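Local coordinates for glycoside hydrolase family 31 (Trueperella pyogenes, PDB 5I0G), which binds cycloalternan and degrades this cyclic glucan, probably by cleaving its alpha-glycosidic bonds in a TIM-barrel active site, at residues 325-330 against 382-387; 29-34 against 95-100; 422-427 against 471-476. The protein carries 1 engineered substitution. All blocks are in the same frame, centred on the assembly; numbering follows the deposited sequence.

Contact 1: residues 325-330 against 382-387; sequences SVVVIE and IRVILW. With GLC (alpha-D-glucopyranose), chain B; GLC (alpha-D-glucopyranose), chain C.
Ser325 accepts the first bond of the pairing: Arg383 N donates to Ser325 O in an almost straight line, 2.9 Å. A bridging water donates to that same oxygen and accepts from Arg383 NH1, in the plane of the guanidinium, which ties the Ser325 carbonyl to the Arg383 side chain; the Ser325 hydroxyl turns elsewhere, to Arg633. Val326 faces the barrel interior together with Val328 and Ile385. Its CG1, placed anti to the backbone N (chi1 179°), presses on Ile385 CG1 at 3.6 Å, while Val328 sets CG2 against Ile385 CB. Val327 binds in both directions, its N to Arg383 O and its O from Ile385 N (3.0 Å). On the other face, Val327 CG1 touches both Ile382 CG2 and Val384 CG2. Ile329 N continues the pattern to Ile385 O (2.8 Å), and Ile329 reaches Val384 CG1 with CD1 and receives Leu386 CD2 at CB; helices 307-319 and 370-379 pack over this outer face. The last backbone bond, Trp387 N to Ile329 O, is longer and more bent. Glu330 then leaves the strand and slants across to the indole, OE2 3.4 Å from Trp387 CD1, carboxylate and ring planes 63° apart. Three groups grip this carboxylate: OE1 accepts from O4 of the chain B glucose (2.6 Å) and from Asn302, and OE2 makes a salt bridge with Lys465. Trp387 NE1 is held by Asp467, and C6 of the chain C glucose sits over one indole face, offset toward the rim. These are neighbouring parallel strands of a TIM barrel, whose C-terminal ends carry the sugar-binding residues, as in other family 31 glycoside hydrolases.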
loop_
_atom_site.group_PDB
_atom_site.type_symbol
_atom_site.label_atom_id
_atom_site.label_comp_id
_atom_site.label_asym_id
_atom_site.label_seq_id
_atom_site.Cartn_x
_atom_site.Cartn_y
_atom_site.Cartn_z
ATOM N N SER A 325 -0.611 -0.499 24.913
ATOM C CA SER A 325 -2.031 -0.810 24.721
ATOM C C SER A 325 -2.285 -2.008 23.830
ATOM O O SER A 325 -3.343 -2.614 23.931
ATOM C CB SER A 325 -2.731 0.370 24.073
ATOM O OG SER A 325 -2.923 1.336 25.062
ATOM N N VAL A 326 -1.348 -2.287 22.919
ATOM C CA VAL A 326 -1.534 -3.288 21.887
ATOM C C VAL A 326 -0.224 -4.056 21.650
ATOM O O VAL A 326 0.862 -3.453 21.581
ATOM C CB VAL A 326 -2.017 -2.622 20.563
ATOM C CG1 VAL A 326 -2.199 -3.650 19.445
ATOM C CG2 VAL A 326 -3.318 -1.857 20.785
ATOM N N VAL A 327 -0.328 -5.383 21.526
ATOM C CA VAL A 327 0.794 -6.187 21.042
ATOM C C VAL A 327 0.381 -6.835 19.726
ATOM O O VAL A 327 -0.688 -7.451 19.636
ATOM C CB VAL A 327 1.337 -7.208 22.091
ATOM C CG1 VAL A 327 0.281 -8.181 22.579
ATOM C CG2 VAL A 327 2.537 -7.976 21.528
ATOM N N VAL A 328 1.211 -6.657 18.699
ATOM C CA VAL A 328 1.005 -7.334 17.421
ATOM C C VAL A 328 1.900 -8.555 17.481
ATOM O O VAL A 328 3.076 -8.444 17.832
ATOM C CB VAL A 328 1.356 -6.456 16.203
ATOM C CG1 VAL A 328 1.121 -7.210 14.889
ATOM C CG2 VAL A 328 0.559 -5.152 16.217
ATOM N N ILE A 329 1.325 -9.722 17.191
ATOM C CA ILE A 329 2.096 -10.963 17.030
ATOM C C ILE A 329 2.009 -11.411 15.565
ATOM O O ILE A 329 0.924 -11.766 15.083
ATOM C CB ILE A 329 1.576 -12.091 17.943
ATOM C CG1 ILE A 329 1.394 -11.583 19.382
ATOM C CG2 ILE A 329 2.536 -13.279 17.905
ATOM C CD1 ILE A 329 0.874 -12.626 20.354
ATOM N N GLU A 330 3.160 -11.420 14.887
ATOM C CA GLU A 330 3.260 -11.832 13.482
ATOM C C GLU A 330 3.616 -13.286 13.301
ATOM O O GLU A 330 2.931 -14.007 12.552
ATOM C CB GLU A 330 4.280 -10.976 12.755
ATOM C CG GLU A 330 3.874 -9.521 12.655
ATOM C CD GLU A 330 4.659 -8.780 11.608
ATOM O OE1 GLU A 330 5.814 -9.185 11.324
ATOM O OE2 GLU A 330 4.114 -7.801 11.061
ATOM N N ILE A 382 -3.794 -4.826 27.844
ATOM C CA ILE A 382 -3.139 -4.965 26.535
ATOM C C ILE A 382 -4.035 -5.782 25.605
ATOM O O ILE A 382 -4.446 -6.887 25.979
ATOM C CB ILE A 382 -1.755 -5.655 26.659
ATOM C CG1 ILE A 382 -0.853 -4.878 27.646
ATOM C CG2 ILE A 382 -1.073 -5.727 25.306
ATOM C CD1 ILE A 382 0.426 -5.577 28.039
ATOM N N ARG A 383 -4.303 -5.256 24.403
ATOM C CA ARG A 383 -5.044 -5.982 23.361
ATOM C C ARG A 383 -4.089 -6.683 22.413
ATOM O O ARG A 383 -2.939 -6.293 22.293
ATOM C CB ARG A 383 -5.952 -5.055 22.568
ATOM C CG ARG A 383 -7.287 -4.829 23.217
ATOM C CD ARG A 383 -7.193 -3.928 24.420
ATOM N NE ARG A 383 -8.517 -3.647 24.972
ATOM C CZ ARG A 383 -8.761 -2.784 25.960
ATOM N NH1 ARG A 383 -7.762 -2.100 26.534
ATOM N NH2 ARG A 383 -10.014 -2.595 26.369
ATOM N N VAL A 384 -4.566 -7.735 21.762
ATOM C CA VAL A 384 -3.709 -8.638 20.995
ATOM C C VAL A 384 -4.188 -8.706 19.538
ATOM O O VAL A 384 -5.368 -8.956 19.276
ATOM C CB VAL A 384 -3.702 -10.057 21.622
ATOM C CG1 VAL A 384 -2.803 -11.002 20.838
ATOM C CG2 VAL A 384 -3.246 -10.002 23.066
ATOM N N ILE A 385 -3.247 -8.523 18.609
ATOM C CA ILE A 385 -3.511 -8.494 17.160
ATOM C C ILE A 385 -2.662 -9.576 16.472
ATOM O O ILE A 385 -1.460 -9.670 16.705
ATOM C CB ILE A 385 -3.119 -7.111 16.551
ATOM C CG1 ILE A 385 -3.822 -5.948 17.269
ATOM C CG2 ILE A 385 -3.360 -7.074 15.044
ATOM C CD1 ILE A 385 -5.290 -5.785 16.960
ATOM N N LEU A 386 -3.281 -10.361 15.593
ATOM C CA LEU A 386 -2.572 -11.400 14.868
ATOM C C LEU A 386 -2.465 -11.067 13.392
ATOM O O LEU A 386 -3.392 -10.549 12.769
ATOM C CB LEU A 386 -3.252 -12.758 15.055
ATOM C CG LEU A 386 -3.415 -13.296 16.488
ATOM C CD1 LEU A 386 -4.090 -14.658 16.447
ATOM C CD2 LEU A 386 -2.087 -13.389 17.218
ATOM N N TRP A 387 -1.315 -11.418 12.836
ATOM C CA TRP A 387 -0.989 -11.182 11.440
ATOM C C TRP A 387 -1.698 -12.146 10.507
ATOM O O TRP A 387 -1.989 -13.296 10.864
ATOM C CB TRP A 387 0.516 -11.319 11.292
ATOM C CG TRP A 387 1.130 -10.902 10.012
ATOM C CD1 TRP A 387 1.642 -9.689 9.727
ATOM C CD2 TRP A 387 1.402 -11.736 8.880
ATOM N NE1 TRP A 387 2.187 -9.691 8.469
ATOM C CE2 TRP A 387 2.050 -10.938 7.926
ATOM C CE3 TRP A 387 1.131 -13.071 8.575
ATOM C CZ2 TRP A 387 2.451 -11.423 6.687
ATOM C CZ3 TRP A 387 1.529 -13.565 7.342
ATOM C CH2 TRP A 387 2.179 -12.733 6.404
HETATM C C1 GLC B . 5.832 -7.779 5.276
HETATM C C2 GLC B . 5.449 -6.528 6.071
HETATM C C3 GLC B . 6.132 -6.529 7.431
HETATM C C4 GLC B . 5.944 -7.843 8.180
HETATM C C5 GLC B . 6.304 -9.016 7.283
HETATM C C6 GLC B . 5.972 -10.340 7.942
HETATM O O2 GLC B . 5.820 -5.327 5.369
HETATM O O3 GLC B . 5.644 -5.467 8.257
HETATM O O4 GLC B . 6.807 -7.851 9.317
HETATM O O5 GLC B . 5.587 -8.951 6.044
HETATM O O6 GLC B . 6.686 -11.334 7.215
HETATM C C1 GLC C . 7.445 -12.209 8.074
HETATM C C2 GLC C . 8.227 -13.156 7.189
HETATM C C3 GLC C . 7.282 -14.101 6.464
HETATM C C4 GLC C . 6.395 -14.839 7.456
HETATM C C5 GLC C . 5.694 -13.838 8.378
HETATM C C6 GLC C . 4.924 -14.496 9.519
HETATM O O2 GLC C . 8.950 -12.381 6.236
HETATM O O3 GLC C . 8.074 -15.027 5.708
HETATM O O4 GLC C . 5.455 -15.630 6.718
HETATM O O5 GLC C . 6.648 -12.964 8.986
HETATM O O6 GLC C . 5.842 -15.006 10.496
HETATM O O HOH W 1 -5.175 -1.582 25.760
#

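Contact 2: residues 29-34 against 95-100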
loop_
_atom_site.group_PDB
_atom_site.type_symbol
_atom_site.label_atom_id
_atom_site.label_comp_id
_atom_site.label_asym_id
_atom_site.label_seq_id
_atom_site.Cartn_x
_atom_site.Cartn_y
_atom_site.Cartn_z
ATOM N N GLN A 29 4.521 4.218 -33.261
ATOM C CA GLN A 29 5.543 4.087 -32.224
ATOM C C GLN A 29 6.197 2.717 -32.273
ATOM O O GLN A 29 5.715 1.805 -32.948
ATOM C CB GLN A 29 4.929 4.290 -30.852
ATOM C CG GLN A 29 4.467 5.715 -30.592
ATOM C CD GLN A 29 3.713 5.832 -29.277
ATOM O OE1 GLN A 29 3.686 4.885 -28.465
ATOM N NE2 GLN A 29 3.096 6.984 -29.054
ATOM N N SER A 30 7.299 2.576 -31.548
ATOM C CA SER A 30 8.023 1.315 -31.545
ATOM C C SER A 30 7.240 0.235 -30.784
ATOM O O SER A 30 6.411 0.536 -29.919
ATOM C CB SER A 30 9.442 1.483 -30.998
ATOM O OG SER A 30 9.431 1.733 -29.609
ATOM N N LEU A 31 7.474 -1.010 -31.183
ATOM C CA LEU A 31 6.876 -2.178 -30.560
ATOM C C LEU A 31 7.980 -3.191 -30.369
ATOM O O LEU A 31 8.614 -3.585 -31.350
ATOM C CB LEU A 31 5.792 -2.787 -31.458
ATOM C CG LEU A 31 5.066 -4.042 -30.947
ATOM C CD1 LEU A 31 4.272 -3.753 -29.677
ATOM C CD2 LEU A 31 4.151 -4.625 -32.010
ATOM N N THR A 32 8.193 -3.615 -29.117
ATOM C CA THR A 32 9.176 -4.633 -28.793
ATOM C C THR A 32 8.424 -5.936 -28.582
ATOM O O THR A 32 7.410 -5.971 -27.907
ATOM C CB THR A 32 9.993 -4.233 -27.552
ATOM O OG1 THR A 32 10.594 -2.959 -27.793
ATOM C CG2 THR A 32 11.091 -5.190 -27.290
ATOM N N ILE A 33 8.930 -7.000 -29.195
ATOM C CA ILE A 33 8.271 -8.305 -29.207
ATOM C C ILE A 33 9.229 -9.322 -28.639
ATOM O O ILE A 33 10.316 -9.503 -29.166
ATOM C CB ILE A 33 7.903 -8.719 -30.637
ATOM C CG1 ILE A 33 7.078 -7.615 -31.298
ATOM C CG2 ILE A 33 7.121 -10.028 -30.632
ATOM C CD1 ILE A 33 6.794 -7.844 -32.770
ATOM N N GLY A 34 8.807 -10.002 -27.578
ATOM C CA GLY A 34 9.654 -10.961 -26.867
ATOM C C GLY A 34 8.999 -12.325 -26.812
ATOM O O GLY A 34 7.769 -12.438 -26.827
ATOM N N THR A 95 12.895 -8.851 -30.694
ATOM C CA THR A 95 13.043 -7.952 -31.836
ATOM C C THR A 95 12.152 -6.734 -31.596
ATOM O O THR A 95 11.341 -6.709 -30.654
ATOM C CB THR A 95 12.680 -8.630 -33.181
ATOM O OG1 THR A 95 12.981 -7.748 -34.270
ATOM C CG2 THR A 95 11.203 -9.013 -33.264
ATOM N N SER A 96 12.296 -5.724 -32.440
ATOM C CA SER A 96 11.453 -4.541 -32.331
ATOM C C SER A 96 11.176 -3.914 -33.686
ATOM O O SER A 96 12.004 -3.972 -34.583
ATOM C CB SER A 96 12.089 -3.522 -31.391
ATOM O OG SER A 96 13.307 -3.035 -31.919
ATOM N N ILE A 97 9.992 -3.330 -33.811
ATOM C CA ILE A 97 9.523 -2.695 -35.030
ATOM C C ILE A 97 9.532 -1.197 -34.725
ATOM O O ILE A 97 8.757 -0.760 -33.873
ATOM C CB ILE A 97 8.084 -3.155 -35.360
ATOM C CG1 ILE A 97 8.005 -4.688 -35.383
ATOM C CG2 ILE A 97 7.618 -2.547 -36.685
ATOM C CD1 ILE A 97 6.621 -5.253 -35.628
ATOM N N PRO A 98 10.407 -0.406 -35.390
ATOM C CA PRO A 98 10.629 0.991 -34.947
ATOM C C PRO A 98 9.434 1.948 -35.093
ATOM O O PRO A 98 9.233 2.802 -34.214
ATOM C CB PRO A 98 11.808 1.458 -35.812
ATOM C CG PRO A 98 11.769 0.590 -37.024
ATOM C CD PRO A 98 11.215 -0.736 -36.582
ATOM N N HIS A 99 8.665 1.817 -36.177
ATOM C CA HIS A 99 7.513 2.704 -36.434
ATOM C C HIS A 99 6.324 1.866 -36.890
ATOM O O HIS A 99 6.142 1.641 -38.079
ATOM C CB HIS A 99 7.862 3.752 -37.505
ATOM C CG HIS A 99 8.804 4.820 -37.033
ATOM N ND1 HIS A 99 8.570 5.578 -35.902
ATOM C CD2 HIS A 99 9.967 5.277 -37.557
ATOM C CE1 HIS A 99 9.557 6.442 -35.741
ATOM N NE2 HIS A 99 10.415 6.286 -36.734
ATOM N N LEU A 100 5.510 1.423 -35.939
ATOM C CA LEU A 100 4.509 0.391 -36.196
ATOM C C LEU A 100 3.444 0.866 -37.200
ATOM O O LEU A 100 2.758 1.831 -36.929
ATOM C CB LEU A 100 3.842 -0.037 -34.879
ATOM C CG LEU A 100 2.889 -1.233 -34.952
ATOM C CD1 LEU A 100 3.670 -2.519 -35.183
ATOM C CD2 LEU A 100 2.043 -1.334 -33.690
#
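Leu31 and Leu100 meet through their methyls, Leu31 CD2 at 3.8 Å from Leu100 CD1, and Ile97 joins them from the same face. Leu31 CG stands anti to its backbone nitrogen (chi1 180°), as does Leu100 CG (chi1 -173°), which brings these two methyls together. Further along, Ile33 CD1 touches Ile97 CD1 at 3.9 Å, and the same Ile97 methyl meets Leu31 CD2 more loosely. Pro25, Leu20 and Phe57 close round this cluster.

Outside it the backbone takes over. Leu31 and Ile97 form a hydrogen-bonded antiparallel pair, with Ile97 N to Leu31 O at 2.8 Å and Leu31 N returning to Ile97 O. Ile33 and Thr95 repeat the pattern, the Ile33 N to Thr95 O bond being nearly straight. Between them, Thr32 and Ser96 are a non-hydrogen-bonded pair on the opposite face, where Thr32 OG1 approaches Ser96 CB at 3.9 Å. At the exposed end the strands stop pairing regularly: Leu100 N still reaches Gln29 O at 3.0 Å, but comes from well above the carbonyl plane, and Ser30 CB rests against Pro98 O. His99 ND1 bonds to Gly28 O nearby. This is antiparallel strand pairing in the beta-sheet of the N-terminal domain, largely apolar on the face of Leu31, Ile33 and Ile97, where Thr95 also sits, and hydroxyl-bearing on that of Thr32 and Ser96.

Contact 3: residues 422-427 against 471-476; sequences TPYKNR and HAWGSD
Tyr424 swings its ring across to 471-476 because CG lies anti to the backbone N (chi1 172°), and Asn426 does the same with its amide (chi1 -177°). The Tyr424 hydroxyl donates to His471 O at 2.8 Å, in the plane of that carbonyl, and accepts from Arg427 N within its own loop, so bonds from both loops fix it. Asn426 slants across His471, amide and imidazole planes 74° apart, with OD1 3.5 Å from His471 CB and accepting from Gly428 N. A water accepts from Asn426 ND2 and links it to His471 ND1 (2.8 Å), while Phe431 O takes a further bond from ND2. Arg427 CB meets Trp473 CE3 at 3.7 Å, and the chain, extended from CG to NE, carries the guanidinium to the Trp473 carbonyl, whose O sits 3.3 Å above its plane, over the centre. Beyond the two loops NH1 is bound by Glu10 and Ile9 O, NH2 by Glu418, which probably fixes the group's rotation. Two irregular loops of the TIM-barrel domain, the second following barrel strand 463-466, thus meet here, and Arg427 with Glu10 and Asp476 with Arg7 tie them to the N-terminal residues.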
loop_
_atom_site.group_PDB
_atom_site.type_symbol
_atom_site.label_atom_id
_atom_site.label_comp_id
_atom_site.label_asym_id
_atom_site.label_seq_id
_atom_site.Cartn_x
_atom_site.Cartn_y
_atom_site.Cartn_z
ATOM N N THR A 422 -9.523 -21.797 -14.182
ATOM C CA THR A 422 -8.733 -22.457 -13.151
ATOM C C THR A 422 -8.289 -21.413 -12.110
ATOM O O THR A 422 -8.414 -20.210 -12.352
ATOM C CB THR A 422 -7.516 -23.230 -13.733
ATOM O OG1 THR A 422 -6.567 -22.310 -14.272
ATOM C CG2 THR A 422 -7.962 -24.220 -14.811
ATOM N N PRO A 423 -7.804 -21.866 -10.944
ATOM C CA PRO A 423 -7.409 -20.902 -9.900
ATOM C C PRO A 423 -6.211 -20.011 -10.245
ATOM O O PRO A 423 -5.242 -20.497 -10.805
ATOM C CB PRO A 423 -7.072 -21.798 -8.705
ATOM C CG PRO A 423 -7.913 -23.006 -8.910
ATOM C CD PRO A 423 -7.900 -23.237 -10.396
ATOM N N TYR A 424 -6.290 -18.729 -9.898
ATOM C CA TYR A 424 -5.150 -17.806 -10.053
ATOM C C TYR A 424 -4.011 -18.259 -9.156
ATOM O O TYR A 424 -4.229 -18.567 -7.991
ATOM C CB TYR A 424 -5.552 -16.359 -9.736
ATOM C CG TYR A 424 -4.393 -15.370 -9.676
ATOM C CD1 TYR A 424 -3.725 -14.967 -10.824
ATOM C CD2 TYR A 424 -3.978 -14.830 -8.462
ATOM C CE1 TYR A 424 -2.670 -14.055 -10.772
ATOM C CE2 TYR A 424 -2.920 -13.931 -8.397
ATOM C CZ TYR A 424 -2.259 -13.548 -9.556
ATOM O OH TYR A 424 -1.211 -12.649 -9.477
ATOM N N LYS A 425 -2.823 -18.366 -9.734
ATOM C CA LYS A 425 -1.606 -18.709 -9.003
ATOM C C LYS A 425 -0.766 -17.449 -8.912
ATOM O O LYS A 425 -0.394 -16.875 -9.947
ATOM C CB LYS A 425 -0.839 -19.806 -9.734
ATOM C CG LYS A 425 -1.545 -21.167 -9.827
ATOM C CD LYS A 425 -1.904 -21.747 -8.450
ATOM C CE LYS A 425 -1.394 -23.165 -8.228
ATOM N NZ LYS A 425 -2.037 -24.128 -9.169
ATOM N N ASN A 426 -0.483 -17.003 -7.687
ATOM C CA ASN A 426 0.152 -15.694 -7.474
ATOM C C ASN A 426 1.424 -15.504 -8.307
ATOM O O ASN A 426 2.350 -16.303 -8.233
ATOM C CB ASN A 426 0.455 -15.477 -5.984
ATOM C CG ASN A 426 1.049 -14.113 -5.699
ATOM O OD1 ASN A 426 0.831 -13.141 -6.433
ATOM N ND2 ASN A 426 1.816 -14.032 -4.630
ATOM N N ARG A 427 1.434 -14.438 -9.098
ATOM C CA ARG A 427 2.539 -14.120 -10.007
ATOM C C ARG A 427 3.648 -13.321 -9.338
ATOM O O ARG A 427 4.687 -13.113 -9.928
ATOM C CB ARG A 427 2.016 -13.318 -11.193
ATOM C CG ARG A 427 0.988 -14.076 -12.006
ATOM C CD ARG A 427 0.594 -13.319 -13.263
ATOM N NE ARG A 427 -0.634 -13.885 -13.807
ATOM C CZ ARG A 427 -1.331 -13.397 -14.833
ATOM N NH1 ARG A 427 -0.945 -12.305 -15.496
ATOM N NH2 ARG A 427 -2.430 -14.025 -15.200
ATOM N N HIS A 471 -1.592 -8.707 -4.494
ATOM C CA HIS A 471 -1.077 -9.859 -5.236
ATOM C C HIS A 471 -1.718 -10.112 -6.603
ATOM O O HIS A 471 -1.136 -10.831 -7.397
ATOM C CB HIS A 471 -1.209 -11.109 -4.379
ATOM C CG HIS A 471 -0.882 -10.858 -2.949
ATOM N ND1 HIS A 471 0.395 -10.556 -2.531
ATOM C CD2 HIS A 471 -1.671 -10.788 -1.854
ATOM C CE1 HIS A 471 0.381 -10.340 -1.229
ATOM N NE2 HIS A 471 -0.858 -10.480 -0.796
ATOM N N ALA A 472 -2.907 -9.562 -6.863
ATOM C CA ALA A 472 -3.646 -9.877 -8.110
ATOM C C ALA A 472 -3.082 -9.123 -9.302
ATOM O O ALA A 472 -3.247 -7.911 -9.387
ATOM C CB ALA A 472 -5.140 -9.573 -7.952
ATOM N N TRP A 473 -2.394 -9.836 -10.193
ATOM C CA TRP A 473 -1.911 -9.276 -11.461
ATOM C C TRP A 473 -2.624 -9.997 -12.599
ATOM O O TRP A 473 -2.657 -11.221 -12.638
ATOM C CB TRP A 473 -0.394 -9.464 -11.634
ATOM C CG TRP A 473 0.473 -8.714 -10.658
ATOM C CD1 TRP A 473 0.083 -7.723 -9.778
ATOM C CD2 TRP A 473 1.878 -8.878 -10.466
ATOM N NE1 TRP A 473 1.153 -7.284 -9.055
ATOM C CE2 TRP A 473 2.270 -7.970 -9.452
ATOM C CE3 TRP A 473 2.849 -9.694 -11.056
ATOM C CZ2 TRP A 473 3.587 -7.860 -9.015
ATOM C CZ3 TRP A 473 4.171 -9.579 -10.623
ATOM C CH2 TRP A 473 4.522 -8.673 -9.609
ATOM N N GLY A 474 -3.196 -9.221 -13.510
ATOM C CA GLY A 474 -3.836 -9.763 -14.694
ATOM C C GLY A 474 -5.134 -9.044 -14.934
ATOM O O GLY A 474 -6.030 -9.121 -14.108
ATOM N N SER A 475 -5.235 -8.349 -16.065
ATOM C CA SER A 475 -6.418 -7.566 -16.372
ATOM C C SER A 475 -7.640 -8.463 -16.673
ATOM O O SER A 475 -8.769 -8.007 -16.546
ATOM C CB SER A 475 -6.133 -6.645 -17.560
ATOM O OG SER A 475 -6.011 -7.424 -18.731
ATOM N N ASP A 476 -7.411 -9.722 -17.050
ATOM C CA ASP A 476 -8.501 -10.676 -17.373
ATOM C C ASP A 476 -8.741 -11.780 -16.304
ATOM O O ASP A 476 -9.380 -12.810 -16.607
ATOM C CB ASP A 476 -8.272 -11.309 -18.765
ATOM C CG ASP A 476 -6.940 -12.039 -18.876
ATOM O OD1 ASP A 476 -6.238 -12.206 -17.839
ATOM O OD2 ASP A 476 -6.577 -12.426 -20.011
HETATM O O HOH W 2 2.686 -11.302 -3.889
#

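How the contacts relate
From the N terminus, contact 2 comes first: strand 31-37 returns to strand 92-97 after about sixty residues, within the N-terminal domain. Contact 1 opens later, in the TIM-barrel domain, joining barrel strands 326-329 and 383-388 across a connection that includes helix 370-379. Contact 3 closes last, bringing the loop before helix 442-450 to the one after strand 463-466. The three loops follow one another in series; none nests or crosses. Contacts 1 and 3 share the barrel domain, their nearest atoms about 8 Å apart, whereas contact 2 lies on the other side of the chain's centre from contact 1, with centres about 53 Å apart.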